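Local coordinates for proline dipeptidase (Streptococcus pneumoniae, PDB 3PN9), which forms the creatinase/prolidase-type N-terminal domain of a probable proline dipeptidase, an enzyme that cleaves dipeptides ending in proline, at residues K18-T29 / D96-L107. Sequence-based numbering, arbitrary orientation.
Sequences KLDVAVVSDPVT and DFKRVAVEFDNL
Glu-103 OE1 takes two backbone N-H groups at once, Ser-25 N at 2.9 Å nearly in line with its C-O bond and Asp-26 N on the syn side. Thr-29 OG1 donates to Glu-103 OE2, 2.7 Å away, on its syn lone pair. One buried carboxylate thus ties down the turn leading into helix 27-34 and that helix's first turn; three donors fix its rotation and probably help stabilise its charge. Alongside, Ser-25 OG donates to Asn-106 OD1 over 2.6 Å, and the Asn-106 amide stacks on the Asp-26 carboxylate, their planes 19° apart. Where the strands part, a water joins Val-23 O, Ser-25 OG and Glu-103 N.

The same device recurs at the other end. Asp-20 OD2 accepts Arg-99 N on its anti lone pair and Lys-98 N from above the carboxylate plane. Arg-99, bent at chi3 (28°), brings NE to Lys-18 O at 2.9 Å, while CD2 of Leu-19 lies over a guanidinium face; Arg-99 NH2 donates to Glu-17 O and pairs with Asp-125, and NH1 pairs with Glu-123.

Between these ends run parallel strands 21-24 and 99-102, joined by Ala-101 N to Val-21 O and Val-23 N to Ala-101 O. Strands 46-50 and 123-126 flank the pair; helix 6-17 packs on Leu-19 and Ala-22, and helix 109-118 on Val-23 and Val-102, giving the mixed sheet helices on both faces, a three-layer alpha/beta/alpha sandwich.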
loop_
_atom_site.group_PDB
_atom_site.type_symbol
_atom_site.label_atom_id
_atom_site.label_comp_id
_atom_site.label_asym_id
_atom_site.label_seq_id
_atom_site.Cartn_x
_atom_site.Cartn_y
_atom_site.Cartn_z
ATOM N N LYS A 18 4.061 -8.497 -1.332
ATOM C CA LYS A 18 5.267 -8.921 -0.629
ATOM C C LYS A 18 6.268 -9.525 -1.652
ATOM O O LYS A 18 6.826 -10.604 -1.401
ATOM C CB LYS A 18 4.960 -9.936 0.481
ATOM C CG LYS A 18 4.177 -9.301 1.635
ATOM C CD LYS A 18 3.564 -10.481 2.388
ATOM C CE LYS A 18 3.403 -10.085 3.833
ATOM N NZ LYS A 18 2.284 -9.086 3.859
ATOM N N LEU A 19 6.455 -8.850 -2.797
ATOM C CA LEU A 19 7.357 -9.335 -3.825
ATOM C C LEU A 19 8.650 -8.570 -3.692
ATOM O O LEU A 19 8.597 -7.353 -3.499
ATOM C CB LEU A 19 6.694 -9.061 -5.242
ATOM C CG LEU A 19 5.522 -9.997 -5.594
ATOM C CD1 LEU A 19 4.714 -9.531 -6.789
ATOM C CD2 LEU A 19 6.087 -11.443 -5.930
ATOM N N ASP A 20 9.796 -9.211 -3.958
ATOM C CA ASP A 20 11.087 -8.476 -3.981
ATOM C C ASP A 20 11.377 -7.889 -5.395
ATOM O O ASP A 20 12.061 -6.841 -5.501
ATOM C CB ASP A 20 12.204 -9.469 -3.565
ATOM C CG ASP A 20 11.912 -10.040 -2.197
ATOM O OD1 ASP A 20 11.897 -9.204 -1.304
ATOM O OD2 ASP A 20 11.522 -11.209 -2.032
ATOM N N VAL A 21 10.835 -8.520 -6.467
ATOM C CA VAL A 21 11.081 -7.970 -7.749
ATOM C C VAL A 21 10.072 -8.521 -8.755
ATOM O O VAL A 21 9.510 -9.611 -8.626
ATOM C CB VAL A 21 12.596 -8.342 -8.197
ATOM C CG1 VAL A 21 12.708 -9.857 -8.260
ATOM C CG2 VAL A 21 12.934 -7.805 -9.613
ATOM N N ALA A 22 9.818 -7.712 -9.758
ATOM C CA ALA A 22 9.019 -8.212 -10.912
ATOM C C ALA A 22 9.953 -8.244 -12.135
ATOM O O ALA A 22 10.580 -7.236 -12.471
ATOM C CB ALA A 22 7.867 -7.226 -11.240
ATOM N N VAL A 23 9.856 -9.317 -12.894
ATOM C CA VAL A 23 10.717 -9.505 -14.001
ATOM C C VAL A 23 9.810 -9.486 -15.233
ATOM O O VAL A 23 9.027 -10.412 -15.477
ATOM C CB VAL A 23 11.475 -10.911 -13.975
ATOM C CG1 VAL A 23 12.429 -10.972 -15.212
ATOM C CG2 VAL A 23 12.229 -11.046 -12.614
ATOM N N VAL A 24 10.040 -8.502 -16.086
ATOM C CA VAL A 24 9.256 -8.354 -17.284
ATOM C C VAL A 24 10.111 -8.825 -18.444
ATOM O O VAL A 24 11.238 -8.282 -18.651
ATOM C CB VAL A 24 8.913 -6.838 -17.509
ATOM C CG1 VAL A 24 7.955 -6.676 -18.663
ATOM C CG2 VAL A 24 8.184 -6.307 -16.198
ATOM N N SER A 25 9.614 -9.801 -19.180
ATOM C CA SER A 25 10.395 -10.496 -20.206
ATOM C C SER A 25 9.775 -10.222 -21.564
ATOM O O SER A 25 10.372 -10.449 -22.625
ATOM C CB SER A 25 10.395 -11.990 -19.898
ATOM O OG SER A 25 9.039 -12.546 -19.864
ATOM N N ASP A 26 8.525 -9.756 -21.592
ATOM C CA ASP A 26 7.807 -9.638 -22.941
ATOM C C ASP A 26 8.167 -8.247 -23.522
ATOM O O ASP A 26 7.959 -7.226 -22.834
ATOM C CB ASP A 26 6.232 -9.746 -22.652
ATOM C CG ASP A 26 5.413 -9.731 -23.976
ATOM O OD1 ASP A 26 5.934 -9.236 -25.023
ATOM O OD2 ASP A 26 4.304 -10.294 -23.957
ATOM N N PRO A 27 8.813 -8.149 -24.719
ATOM C CA PRO A 27 9.211 -6.865 -25.256
ATOM C C PRO A 27 7.997 -5.891 -25.377
ATOM O O PRO A 27 8.130 -4.675 -25.218
ATOM C CB PRO A 27 9.632 -7.227 -26.705
ATOM C CG PRO A 27 10.327 -8.678 -26.441
ATOM C CD PRO A 27 9.206 -9.280 -25.604
ATOM N N VAL A 28 6.845 -6.467 -25.645
ATOM C CA VAL A 28 5.585 -5.656 -25.682
ATOM C C VAL A 28 5.283 -5.066 -24.324
ATOM O O VAL A 28 4.980 -3.871 -24.217
ATOM C CB VAL A 28 4.408 -6.461 -26.278
ATOM C CG1 VAL A 28 3.043 -5.665 -26.099
ATOM C CG2 VAL A 28 4.627 -6.742 -27.801
ATOM N N THR A 29 5.433 -5.822 -23.242
ATOM C CA THR A 29 5.178 -5.258 -21.938
ATOM C C THR A 29 6.251 -4.261 -21.564
ATOM O O THR A 29 5.990 -3.193 -20.929
ATOM C CB THR A 29 5.122 -6.372 -20.840
ATOM O OG1 THR A 29 4.267 -7.417 -21.277
ATOM C CG2 THR A 29 4.675 -5.785 -19.497
ATOM N N ASP A 96 18.281 -10.835 -0.716
ATOM C CA ASP A 96 17.731 -12.166 -0.612
ATOM C C ASP A 96 16.389 -12.109 -1.381
ATOM O O ASP A 96 15.414 -11.501 -0.888
ATOM C CB ASP A 96 17.463 -12.425 0.872
ATOM C CG ASP A 96 16.951 -13.810 1.105
ATOM O OD1 ASP A 96 16.946 -14.579 0.110
ATOM O OD2 ASP A 96 16.519 -14.127 2.252
ATOM N N PHE A 97 16.344 -12.631 -2.612
ATOM C CA PHE A 97 15.084 -12.577 -3.379
ATOM C C PHE A 97 14.217 -13.744 -2.973
ATOM O O PHE A 97 14.433 -14.841 -3.448
ATOM C CB PHE A 97 15.375 -12.515 -4.883
ATOM C CG PHE A 97 16.117 -11.242 -5.298
ATOM C CD1 PHE A 97 15.403 -10.090 -5.590
ATOM C CD2 PHE A 97 17.526 -11.227 -5.463
ATOM C CE1 PHE A 97 16.040 -8.891 -5.976
ATOM C CE2 PHE A 97 18.175 -10.069 -5.858
ATOM C CZ PHE A 97 17.439 -8.852 -6.115
ATOM N N LYS A 98 13.239 -13.559 -2.096
ATOM C CA LYS A 98 12.385 -14.699 -1.743
ATOM C C LYS A 98 11.201 -14.865 -2.629
ATOM O O LYS A 98 10.657 -15.985 -2.764
ATOM C CB LYS A 98 11.831 -14.456 -0.357
ATOM C CG LYS A 98 12.986 -14.443 0.634
ATOM C CD LYS A 98 12.378 -14.373 2.071
ATOM C CE LYS A 98 12.677 -13.043 2.642
ATOM N NZ LYS A 98 13.167 -13.386 4.034
ATOM N N ARG A 99 10.736 -13.745 -3.229
ATOM C CA ARG A 99 9.486 -13.832 -4.026
ATOM C C ARG A 99 9.663 -12.999 -5.247
ATOM O O ARG A 99 9.992 -11.776 -5.152
ATOM C CB ARG A 99 8.273 -13.359 -3.161
ATOM C CG ARG A 99 7.976 -14.354 -1.948
ATOM C CD ARG A 99 6.747 -14.021 -1.019
ATOM N NE ARG A 99 5.726 -13.285 -1.770
ATOM C CZ ARG A 99 4.943 -13.807 -2.719
ATOM N NH1 ARG A 99 4.999 -15.117 -3.001
ATOM N NH2 ARG A 99 4.063 -13.034 -3.369
ATOM N N VAL A 100 9.408 -13.606 -6.376
ATOM C CA VAL A 100 9.677 -12.945 -7.652
ATOM C C VAL A 100 8.385 -13.105 -8.475
ATOM O O VAL A 100 7.790 -14.165 -8.444
ATOM C CB VAL A 100 10.862 -13.748 -8.345
ATOM C CG1 VAL A 100 11.104 -13.332 -9.832
ATOM C CG2 VAL A 100 12.202 -13.496 -7.468
ATOM N N ALA A 101 8.015 -12.122 -9.296
ATOM C CA ALA A 101 6.904 -12.295 -10.208
ATOM C C ALA A 101 7.446 -12.287 -11.614
ATOM O O ALA A 101 8.253 -11.441 -11.941
ATOM C CB ALA A 101 5.832 -11.042 -10.045
ATOM N N VAL A 102 6.882 -13.150 -12.451
ATOM C CA VAL A 102 7.237 -13.196 -13.858
ATOM C C VAL A 102 6.005 -13.394 -14.723
ATOM O O VAL A 102 4.930 -13.749 -14.228
ATOM C CB VAL A 102 8.175 -14.457 -14.121
ATOM C CG1 VAL A 102 9.563 -14.275 -13.388
ATOM C CG2 VAL A 102 7.424 -15.783 -13.738
ATOM N N GLU A 103 6.117 -13.109 -16.019
ATOM C CA GLU A 103 4.919 -13.202 -16.846
ATOM C C GLU A 103 4.689 -14.609 -17.328
ATOM O O GLU A 103 5.342 -15.031 -18.316
ATOM C CB GLU A 103 5.003 -12.320 -18.095
ATOM C CG GLU A 103 5.275 -10.793 -17.678
ATOM C CD GLU A 103 5.566 -9.920 -18.895
ATOM O OE1 GLU A 103 6.734 -9.772 -19.357
ATOM O OE2 GLU A 103 4.596 -9.382 -19.500
ATOM N N PHE A 104 3.704 -15.295 -16.731
ATOM C CA PHE A 104 3.477 -16.724 -17.088
ATOM C C PHE A 104 3.068 -16.850 -18.536
ATOM O O PHE A 104 3.377 -17.875 -19.186
ATOM C CB PHE A 104 2.376 -17.367 -16.228
ATOM C CG PHE A 104 2.808 -17.806 -14.849
ATOM C CD1 PHE A 104 3.935 -17.248 -14.228
ATOM C CD2 PHE A 104 1.984 -18.682 -14.128
ATOM C CE1 PHE A 104 4.279 -17.565 -12.913
ATOM C CE2 PHE A 104 2.350 -19.045 -12.831
ATOM C CZ PHE A 104 3.533 -18.523 -12.221
ATOM N N ASP A 105 2.404 -15.842 -19.118
ATOM C CA ASP A 105 1.980 -15.985 -20.520
ATOM C C ASP A 105 3.080 -15.685 -21.530
ATOM O O ASP A 105 2.854 -15.848 -22.700
ATOM C CB ASP A 105 0.808 -15.016 -20.879
ATOM C CG ASP A 105 -0.523 -15.501 -20.288
ATOM O OD1 ASP A 105 -0.571 -16.611 -19.677
ATOM O OD2 ASP A 105 -1.505 -14.778 -20.526
ATOM N N ASN A 106 4.227 -15.208 -21.084
ATOM C CA ASN A 106 5.306 -14.938 -22.034
ATOM C C ASN A 106 6.596 -15.763 -21.745
ATOM O O ASN A 106 7.301 -16.058 -22.721
ATOM C CB ASN A 106 5.729 -13.448 -21.951
ATOM C CG ASN A 106 6.988 -13.175 -22.781
ATOM O OD1 ASN A 106 8.089 -13.144 -22.236
ATOM N ND2 ASN A 106 6.823 -13.012 -24.082
ATOM N N LEU A 107 6.954 -16.045 -20.472
ATOM C CA LEU A 107 8.319 -16.466 -20.135
ATOM C C LEU A 107 8.465 -17.959 -20.643
ATOM O O LEU A 107 7.769 -18.836 -20.163
ATOM C CB LEU A 107 8.522 -16.404 -18.624
ATOM C CG LEU A 107 9.973 -16.695 -18.110
ATOM C CD1 LEU A 107 10.805 -15.441 -18.670
ATOM C CD2 LEU A 107 9.940 -16.811 -16.586
HETATM O O HOH W 1 8.624 -12.530 -17.003
HETATM O O HOH W 2 4.194 -13.069 -25.217
#